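Type VI immunity protein Atu4351 (Agrobacterium fabrum, PDB 6ITW) is the Tdi1 immunity protein of a type VI secretion effector-immunity pair and probably protects the bacterium that makes it by neutralising the cognate toxin. Local coordinates at residues K33-E38 against W98-K103; L111-C116 against T207-T212. All blocks are in the same frame, centred on the assembly; numbering follows the deposited sequence.

Contact 1 (K33-E38 against W98-K103); sequences KNRIPE and WNEDYK
Trp98, the last residue but one of strand 94-99, lays one face of its indole against Pro37. CG stands anti to the backbone N (chi1 178°), carrying the ring out to the loop 33-38. Pro37 CD sits 3.8 Å from the centroid of the five-membered ring, 20° off its normal, a CH-pi contact over the face, while Pro37 CG reaches on to the six-membered ring. At the indole edge, near the ring plane, the carbonyl of Arg35 comes in, its O 3.2 Å from Trp98 CD1. Asn99 shapes the turn: OD1 takes Asp101 N from above its carbonyl plane, an Asx turn, and Tyr102 N in the plane, on a lone pair, together an Asx motif. Glu100, extended beyond CG, crosses the Arg35 chain obliquely, its OE2 3.2 Å from Arg35 CG, the carboxylate and guanidinium planes only 14° apart. The ion pair is long (Arg35 NE to Glu100 OE2 3.8 Å) and rests on charge alone, the oxygen lying well out of the guanidinium plane; the buried NE has no hydrogen-bonding partner. OE2 is hydrogen-bonded to His85. Lys103 CA lies over the other indole face, toward its rim. Within the GAD-like domain, the contact joins the loop leading into helix 38-47 to the hairpin of strands 94-99 and 103-108, with helix 128-137 touching Pro37 and Trp98, and Ile36 touching His85 and Leu87 of strand 84-90.

Contact 2 (L111-C116 against T207-T212); sequences LHRVTC and TLYDTT
The carbonyl of Val114 receives the N-H of Tyr209 at 2.9 Å from O to N, the donor lying almost in line with the C=O (173°). The same oxygen is approached by Leu208 CA, 3.3 Å away, in a CA-H...O contact, and Leu208 CD1 also packs against it. Two further backbone bonds, Val114 N to Thr207 O and Thr207 N to His112 O, complete the ladder of a parallel pair in which Arg113 lies beside Thr207 and Val114 beside Leu208. On the face bearing the latter two, Val114 CG1 meets Leu208 CD1 at 4.2 Å. The other face carries Arg113, Thr115, Thr207 and Tyr209. There Arg113, extended from CG to NE, runs obliquely past the tyrosine ring, with its CG and CD both near CE1 (Arg113 CG to Tyr209 CE1 3.8 Å); the guanidinium and ring planes are 44° apart. Farther along, Thr115 turns CG2 anti to its carbonyl carbon (chi1 48° for OG1), and this methyl meets Thr211 CG2 at 3.8 Å, just beyond strand 207-209. Asp210 OD1 takes the backbone N of Thr212 in an Asx turn. At the start, His112 and Arg113 face Asn108 in a G1 beta bulge; His112 stacks on Phe206, and its ND1 is hydrogen-bonded to Pro205 O. Strand 113-116 lies between its antiparallel neighbour 103-108 and strand 207-209, which passes the mixed sheet on to antiparallel strand 218-221.

How the contacts relate
Both contacts reach the same mixed sheet, but they use it differently. Contact 1 joins a loop between two helices to the end of a hairpin through side chains, an aromatic face and a long ion pair; contact 2 is strand pairing, held by three backbone hydrogen bonds and joining the C-terminal part of the chain to the sheet. Each is partly buried: Trp98 and Ile36 are buried in the first, Val114, Leu208 and Cys116 in the second, while the arginine of each lies farther out. Their centres are 19 Å apart, yet they touch where Tyr102 CB packs on Cys116 SG at 3.9 Å. Strand 103-108 lies between strands 94-99 and 113-116.

Contact 1 (K33-E38 against W98-K103)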
ATOM      1  N   LYS A  33       1.563  -7.565 -18.261  1.00 53.04           N
ATOM      2  CA  LYS A  33       0.777  -8.681 -18.784  1.00 55.03           C
ATOM      3  C   LYS A  33       1.192 -10.003 -18.143  1.00 57.54           C
ATOM      4  O   LYS A  33       2.379 -10.348 -18.103  1.00 56.38           O
ATOM      5  CB  LYS A  33       0.936  -8.770 -20.303  1.00 56.61           C
ATOM      6  CG  LYS A  33       0.172  -9.930 -20.936  1.00 62.48           C
ATOM      7  CD  LYS A  33       0.547 -10.131 -22.404  1.00 70.98           C
ATOM      8  CE  LYS A  33      -0.372 -11.154 -23.068  1.00 78.96           C
ATOM      9  NZ  LYS A  33       0.370 -12.115 -23.944  1.00 78.60           N
ATOM     10  N   ASN A  34       0.202 -10.740 -17.640  1.00 55.84           N
ATOM     11  CA  ASN A  34       0.384 -11.988 -16.895  1.00 59.08           C
ATOM     12  C   ASN A  34       1.143 -11.805 -15.585  1.00 56.29           C
ATOM     13  O   ASN A  34       1.467 -12.791 -14.919  1.00 54.11           O
ATOM     14  CB  ASN A  34       1.080 -13.059 -17.736  1.00 62.86           C
ATOM     15  CG  ASN A  34       0.255 -13.488 -18.914  1.00 66.12           C
ATOM     16  OD1 ASN A  34       0.701 -13.393 -20.057  1.00 66.29           O
ATOM     17  ND2 ASN A  34      -0.967 -13.953 -18.648  1.00 60.81           N
ATOM     18  N   ARG A  35       1.430 -10.571 -15.184  1.00 53.00           N
ATOM     19  CA  ARG A  35       2.001 -10.333 -13.872  1.00 54.61           C
ATOM     20  C   ARG A  35       1.037  -9.651 -12.911  1.00 50.85           C
ATOM     21  O   ARG A  35       1.172  -9.833 -11.698  1.00 49.67           O
ATOM     22  CB  ARG A  35       3.301  -9.527 -14.010  1.00 52.93           C
ATOM     23  CG  ARG A  35       4.462 -10.436 -14.404  1.00 53.40           C
ATOM     24  CD  ARG A  35       5.510  -9.765 -15.248  1.00 55.99           C
ATOM     25  NE  ARG A  35       5.989  -8.524 -14.661  1.00 62.65           N
ATOM     26  CZ  ARG A  35       7.053  -7.866 -15.109  1.00 67.82           C
ATOM     27  NH1 ARG A  35       7.740  -8.352 -16.139  1.00 79.47           N
ATOM     28  NH2 ARG A  35       7.431  -6.732 -14.531  1.00 63.06           N
ATOM     29  N   ILE A  36       0.052  -8.914 -13.421  1.00 49.82           N
ATOM     30  CA  ILE A  36      -1.030  -8.333 -12.629  1.00 45.36           C
ATOM     31  C   ILE A  36      -2.317  -8.741 -13.331  1.00 42.35           C
ATOM     32  O   ILE A  36      -2.367  -8.688 -14.569  1.00 48.10           O
ATOM     33  CB  ILE A  36      -0.897  -6.803 -12.533  1.00 46.65           C
ATOM     34  CG1 ILE A  36       0.459  -6.404 -11.923  1.00 42.12           C
ATOM     35  CG2 ILE A  36      -2.069  -6.205 -11.758  1.00 34.17           C
ATOM     36  CD1 ILE A  36       0.705  -4.892 -11.896  1.00 34.52           C
ATOM     37  N   PRO A  37      -3.365  -9.161 -12.614  1.00 41.84           N
ATOM     38  CA  PRO A  37      -4.592  -9.634 -13.294  1.00 40.55           C
ATOM     39  C   PRO A  37      -5.139  -8.603 -14.280  1.00 46.59           C
ATOM     40  O   PRO A  37      -5.141  -7.398 -14.012  1.00 44.87           O
ATOM     41  CB  PRO A  37      -5.571  -9.872 -12.138  1.00 40.91           C
ATOM     42  CG  PRO A  37      -4.682 -10.131 -10.926  1.00 38.76           C
ATOM     43  CD  PRO A  37      -3.438  -9.296 -11.143  1.00 43.19           C
ATOM     44  N   GLU A  38      -5.624  -9.092 -15.431  1.00 47.36           N
ATOM     45  CA  GLU A  38      -6.055  -8.180 -16.496  1.00 48.11           C
ATOM     46  C   GLU A  38      -7.285  -7.371 -16.118  1.00 43.31           C
ATOM     47  O   GLU A  38      -7.429  -6.235 -16.587  1.00 44.70           O
ATOM     48  CB  GLU A  38      -6.340  -8.936 -17.801  1.00 49.45           C
ATOM     49  CG  GLU A  38      -5.451  -8.460 -18.948  1.00 57.26           C
ATOM     50  CD  GLU A  38      -5.736  -7.017 -19.398  1.00 55.11           C
ATOM     51  OE1 GLU A  38      -6.920  -6.664 -19.608  1.00 53.29           O
ATOM     52  OE2 GLU A  38      -4.767  -6.236 -19.560  1.00 57.30           O
ATOM     53  N   TRP A  98       0.660  -6.128  -5.332  1.00 33.32           N
ATOM     54  CA  TRP A  98       0.286  -7.433  -5.855  1.00 37.87           C
ATOM     55  C   TRP A  98       1.539  -8.286  -5.984  1.00 38.10           C
ATOM     56  O   TRP A  98       2.474  -7.927  -6.718  1.00 38.38           O
ATOM     57  CB  TRP A  98      -0.415  -7.308  -7.204  1.00 37.31           C
ATOM     58  CG  TRP A  98      -0.765  -8.631  -7.777  1.00 41.44           C
ATOM     59  CD1 TRP A  98      -0.081  -9.314  -8.752  1.00 40.79           C
ATOM     60  CD2 TRP A  98      -1.874  -9.454  -7.407  1.00 38.66           C
ATOM     61  NE1 TRP A  98      -0.711 -10.505  -9.015  1.00 39.07           N
ATOM     62  CE2 TRP A  98      -1.819 -10.615  -8.210  1.00 39.93           C
ATOM     63  CE3 TRP A  98      -2.922  -9.317  -6.485  1.00 40.79           C
ATOM     64  CZ2 TRP A  98      -2.768 -11.640  -8.114  1.00 39.41           C
ATOM     65  CZ3 TRP A  98      -3.867 -10.334  -6.388  1.00 39.62           C
ATOM     66  CH2 TRP A  98      -3.780 -11.484  -7.201  1.00 42.69           C
ATOM     67  N   ASN A  99       1.562  -9.407  -5.275  1.00 38.66           N
ATOM     68  CA  ASN A  99       2.644 -10.377  -5.399  1.00 41.92           C
ATOM     69  C   ASN A  99       2.191 -11.473  -6.357  1.00 38.96           C
ATOM     70  O   ASN A  99       1.109 -12.054  -6.176  1.00 37.22           O
ATOM     71  CB  ASN A  99       3.025 -10.981  -4.045  1.00 38.22           C
ATOM     72  CG  ASN A  99       4.077 -12.073  -4.180  1.00 44.05           C
ATOM     73  OD1 ASN A  99       3.748 -13.244  -4.390  1.00 43.54           O
ATOM     74  ND2 ASN A  99       5.349 -11.690  -4.090  1.00 41.27           N
ATOM     75  N   GLU A 100       3.026 -11.761  -7.363  1.00 37.39           N
ATOM     76  CA  GLU A 100       2.634 -12.696  -8.419  1.00 43.47           C
ATOM     77  C   GLU A 100       2.426 -14.113  -7.899  1.00 45.42           C
ATOM     78  O   GLU A 100       1.663 -14.879  -8.499  1.00 42.97           O
ATOM     79  CB  GLU A 100       3.675 -12.714  -9.530  1.00 42.27           C
ATOM     80  CG  GLU A 100       3.699 -11.475 -10.374  1.00 40.34           C
ATOM     81  CD  GLU A 100       4.889 -11.471 -11.303  1.00 47.67           C
ATOM     82  OE1 GLU A 100       5.154 -12.528 -11.918  1.00 55.08           O
ATOM     83  OE2 GLU A 100       5.569 -10.425 -11.413  1.00 43.21           O
ATOM     84  N   ASP A 101       3.073 -14.479  -6.789  1.00 42.17           N
ATOM     85  CA  ASP A 101       2.953 -15.827  -6.242  1.00 42.23           C
ATOM     86  C   ASP A 101       1.932 -15.933  -5.124  1.00 45.77           C
ATOM     87  O   ASP A 101       1.276 -16.972  -5.001  1.00 46.16           O
ATOM     88  CB  ASP A 101       4.322 -16.316  -5.730  1.00 42.36           C
ATOM     89  CG  ASP A 101       5.409 -16.219  -6.794  1.00 47.25           C
ATOM     90  OD1 ASP A 101       5.253 -16.848  -7.872  1.00 51.64           O
ATOM     91  OD2 ASP A 101       6.406 -15.495  -6.575  1.00 45.71           O
ATOM     92  N   TYR A 102       1.766 -14.892  -4.306  1.00 48.36           N
ATOM     93  CA  TYR A 102       0.932 -14.997  -3.113  1.00 44.69           C
ATOM     94  C   TYR A 102      -0.159 -13.932  -3.045  1.00 43.50           C
ATOM     95  O   TYR A 102      -0.842 -13.824  -2.014  1.00 42.81           O
ATOM     96  CB  TYR A 102       1.823 -14.967  -1.864  1.00 45.50           C
ATOM     97  CG  TYR A 102       2.826 -16.115  -1.826  1.00 44.92           C
ATOM     98  CD1 TYR A 102       2.452 -17.398  -1.411  1.00 47.01           C
ATOM     99  CD2 TYR A 102       4.147 -15.918  -2.229  1.00 53.00           C
ATOM    100  CE1 TYR A 102       3.388 -18.460  -1.387  1.00 48.72           C
ATOM    101  CE2 TYR A 102       5.084 -16.961  -2.219  1.00 49.90           C
ATOM    102  CZ  TYR A 102       4.702 -18.226  -1.795  1.00 51.63           C
ATOM    103  OH  TYR A 102       5.651 -19.235  -1.785  1.00 56.50           O
ATOM    104  N   LYS A 103      -0.375 -13.182  -4.134  1.00 43.91           N
ATOM    105  CA  LYS A 103      -1.452 -12.198  -4.292  1.00 43.76           C
ATOM    106  C   LYS A 103      -1.293 -10.965  -3.400  1.00 39.96           C
ATOM    107  O   LYS A 103      -0.186 -10.454  -3.205  1.00 42.26           O
ATOM    108  CB  LYS A 103      -2.842 -12.804  -4.022  1.00 43.66           C
ATOM    109  CG  LYS A 103      -3.055 -14.291  -4.287  1.00 49.80           C
ATOM    110  CD  LYS A 103      -2.881 -14.702  -5.724  1.00 55.63           C
ATOM    111  CE  LYS A 103      -3.518 -16.080  -5.961  1.00 62.59           C
ATOM    112  NZ  LYS A 103      -2.865 -16.796  -7.091  1.00 67.01           N
TER

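Contact 2 (L111-C116 against T207-T212)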
ATOM      1  N   LEU A 111       5.035   1.911   9.992  1.00 35.08           N
ATOM      2  CA  LEU A 111       5.292   1.037  11.129  1.00 38.83           C
ATOM      3  C   LEU A 111       6.291  -0.073  10.822  1.00 38.09           C
ATOM      4  O   LEU A 111       6.651  -0.822  11.735  1.00 40.73           O
ATOM      5  CB  LEU A 111       3.970   0.418  11.624  1.00 37.77           C
ATOM      6  CG  LEU A 111       2.926   1.437  12.119  1.00 37.58           C
ATOM      7  CD1 LEU A 111       1.753   0.771  12.826  1.00 29.31           C
ATOM      8  CD2 LEU A 111       3.592   2.492  13.019  1.00 29.66           C
ATOM      9  N   HIS A 112       6.748  -0.180   9.572  1.00 36.89           N
ATOM     10  CA  HIS A 112       7.750  -1.157   9.138  1.00 36.43           C
ATOM     11  C   HIS A 112       7.243  -2.589   9.279  1.00 39.21           C
ATOM     12  O   HIS A 112       7.915  -3.447   9.853  1.00 37.72           O
ATOM     13  CB  HIS A 112       9.078  -0.973   9.869  1.00 34.88           C
ATOM     14  CG  HIS A 112       9.925   0.108   9.287  1.00 39.35           C
ATOM     15  ND1 HIS A 112      11.131  -0.145   8.670  1.00 43.20           N
ATOM     16  CD2 HIS A 112       9.725   1.443   9.191  1.00 41.27           C
ATOM     17  CE1 HIS A 112      11.649   0.991   8.238  1.00 43.05           C
ATOM     18  NE2 HIS A 112      10.813   1.969   8.536  1.00 42.06           N
ATOM     19  N   ARG A 113       6.061  -2.847   8.711  1.00 31.92           N
ATOM     20  CA  ARG A 113       5.437  -4.157   8.759  1.00 33.16           C
ATOM     21  C   ARG A 113       4.999  -4.582   7.357  1.00 38.39           C
ATOM     22  O   ARG A 113       4.739  -3.751   6.484  1.00 38.33           O
ATOM     23  CB  ARG A 113       4.244  -4.161   9.738  1.00 34.73           C
ATOM     24  CG  ARG A 113       4.641  -3.709  11.137  1.00 32.36           C
ATOM     25  CD  ARG A 113       3.473  -3.657  12.121  1.00 31.17           C
ATOM     26  NE  ARG A 113       3.927  -2.960  13.320  1.00 41.17           N
ATOM     27  CZ  ARG A 113       3.168  -2.538  14.333  1.00 45.13           C
ATOM     28  NH1 ARG A 113       1.848  -2.726  14.356  1.00 34.94           N
ATOM     29  NH2 ARG A 113       3.761  -1.909  15.342  1.00 43.49           N
ATOM     30  N   VAL A 114       4.965  -5.891   7.132  1.00 35.40           N
ATOM     31  CA  VAL A 114       4.467  -6.470   5.893  1.00 36.35           C
ATOM     32  C   VAL A 114       3.455  -7.543   6.260  1.00 36.71           C
ATOM     33  O   VAL A 114       3.640  -8.273   7.239  1.00 39.46           O
ATOM     34  CB  VAL A 114       5.598  -7.064   5.021  1.00 34.24           C
ATOM     35  CG1 VAL A 114       5.026  -7.677   3.732  1.00 34.64           C
ATOM     36  CG2 VAL A 114       6.644  -6.012   4.674  1.00 31.58           C
ATOM     37  N   THR A 115       2.387  -7.643   5.475  1.00 35.35           N
ATOM     38  CA  THR A 115       1.347  -8.634   5.726  1.00 39.95           C
ATOM     39  C   THR A 115       0.912  -9.330   4.440  1.00 40.34           C
ATOM     40  O   THR A 115       0.692  -8.684   3.415  1.00 36.95           O
ATOM     41  CB  THR A 115       0.114  -7.999   6.396  1.00 34.79           C
ATOM     42  OG1 THR A 115      -0.263  -6.814   5.685  1.00 43.49           O
ATOM     43  CG2 THR A 115       0.419  -7.642   7.842  1.00 39.45           C
ATOM     44  N   CYS A 116       0.791 -10.653   4.503  1.00 40.53           N
ATOM     45  CA  CYS A 116       0.380 -11.443   3.348  1.00 42.74           C
ATOM     46  C   CYS A 116      -0.503 -12.611   3.776  1.00 45.28           C
ATOM     47  O   CYS A 116      -0.081 -13.468   4.553  1.00 46.88           O
ATOM     48  CB  CYS A 116       1.603 -11.958   2.586  1.00 43.59           C
ATOM     49  SG  CYS A 116       1.314 -12.254   0.826  1.00 47.71           S
ATOM     50  N   THR A 207       9.094  -6.232   9.541  1.00 40.73           N
ATOM     51  CA  THR A 207       8.660  -7.490  10.125  1.00 39.87           C
ATOM     52  C   THR A 207       7.413  -7.995   9.418  1.00 39.94           C
ATOM     53  O   THR A 207       6.428  -7.260   9.283  1.00 36.92           O
ATOM     54  CB  THR A 207       8.399  -7.343  11.621  1.00 41.79           C
ATOM     55  OG1 THR A 207       9.647  -7.101  12.281  1.00 41.22           O
ATOM     56  CG2 THR A 207       7.782  -8.627  12.171  1.00 40.98           C
ATOM     57  N   LEU A 208       7.473  -9.251   8.971  1.00 41.12           N
ATOM     58  CA  LEU A 208       6.343  -9.917   8.337  1.00 37.68           C
ATOM     59  C   LEU A 208       5.428 -10.493   9.399  1.00 41.85           C
ATOM     60  O   LEU A 208       5.888 -11.163  10.330  1.00 43.25           O
ATOM     61  CB  LEU A 208       6.835 -11.030   7.415  1.00 43.35           C
ATOM     62  CG  LEU A 208       5.824 -12.027   6.845  1.00 42.02           C
ATOM     63  CD1 LEU A 208       4.913 -11.348   5.834  1.00 41.19           C
ATOM     64  CD2 LEU A 208       6.579 -13.182   6.195  1.00 44.83           C
ATOM     65  N   TYR A 209       4.134 -10.233   9.264  1.00 42.64           N
ATOM     66  CA  TYR A 209       3.144 -10.715  10.216  1.00 42.56           C
ATOM     67  C   TYR A 209       2.146 -11.636   9.535  1.00 46.51           C
ATOM     68  O   TYR A 209       1.817 -11.471   8.354  1.00 46.47           O
ATOM     69  CB  TYR A 209       2.376  -9.569  10.865  1.00 46.22           C
ATOM     70  CG  TYR A 209       3.141  -8.848  11.926  1.00 41.99           C
ATOM     71  CD1 TYR A 209       4.105  -7.898  11.596  1.00 38.73           C
ATOM     72  CD2 TYR A 209       2.892  -9.099  13.266  1.00 47.16           C
ATOM     73  CE1 TYR A 209       4.803  -7.222  12.586  1.00 43.28           C
ATOM     74  CE2 TYR A 209       3.586  -8.426  14.264  1.00 45.84           C
ATOM     75  CZ  TYR A 209       4.542  -7.494  13.919  1.00 43.16           C
ATOM     76  OH  TYR A 209       5.233  -6.836  14.910  1.00 43.83           O
ATOM     77  N   ASP A 210       1.637 -12.579  10.312  1.00 52.66           N
ATOM     78  CA  ASP A 210       0.649 -13.550   9.855  1.00 54.43           C
ATOM     79  C   ASP A 210      -0.713 -13.083  10.365  1.00 56.64           C
ATOM     80  O   ASP A 210      -1.039 -13.259  11.540  1.00 60.58           O
ATOM     81  CB  ASP A 210       1.027 -14.938  10.365  1.00 56.91           C
ATOM     82  CG  ASP A 210       0.074 -16.032   9.904  1.00 64.16           C
ATOM     83  OD1 ASP A 210      -1.106 -15.736   9.626  1.00 60.48           O
ATOM     84  OD2 ASP A 210       0.518 -17.205   9.839  1.00 60.48           O
ATOM     85  N   THR A 211      -1.511 -12.479   9.482  1.00 59.89           N
ATOM     86  CA  THR A 211      -2.864 -12.055   9.832  1.00 64.64           C
ATOM     87  C   THR A 211      -3.912 -13.131   9.545  1.00 66.52           C
ATOM     88  O   THR A 211      -5.109 -12.820   9.492  1.00 69.49           O
ATOM     89  CB  THR A 211      -3.224 -10.750   9.109  1.00 59.92           C
ATOM     90  OG1 THR A 211      -3.026 -10.899   7.698  1.00 57.73           O
ATOM     91  CG2 THR A 211      -2.349  -9.621   9.611  1.00 49.50           C
ATOM     92  N   THR A 212      -3.475 -14.385   9.359  1.00 65.92           N
ATOM     93  CA  THR A 212      -4.370 -15.527   9.179  1.00 71.77           C
ATOM     94  C   THR A 212      -4.878 -16.047  10.515  1.00 75.07           C
ATOM     95  O   THR A 212      -6.065 -16.358  10.653  1.00 80.25           O
ATOM     96  CB  THR A 212      -3.643 -16.646   8.419  1.00 69.51           C
ATOM     97  OG1 THR A 212      -3.802 -16.462   7.007  1.00 69.21           O
ATOM     98  CG2 THR A 212      -4.126 -18.035   8.848  1.00 71.84           C
TER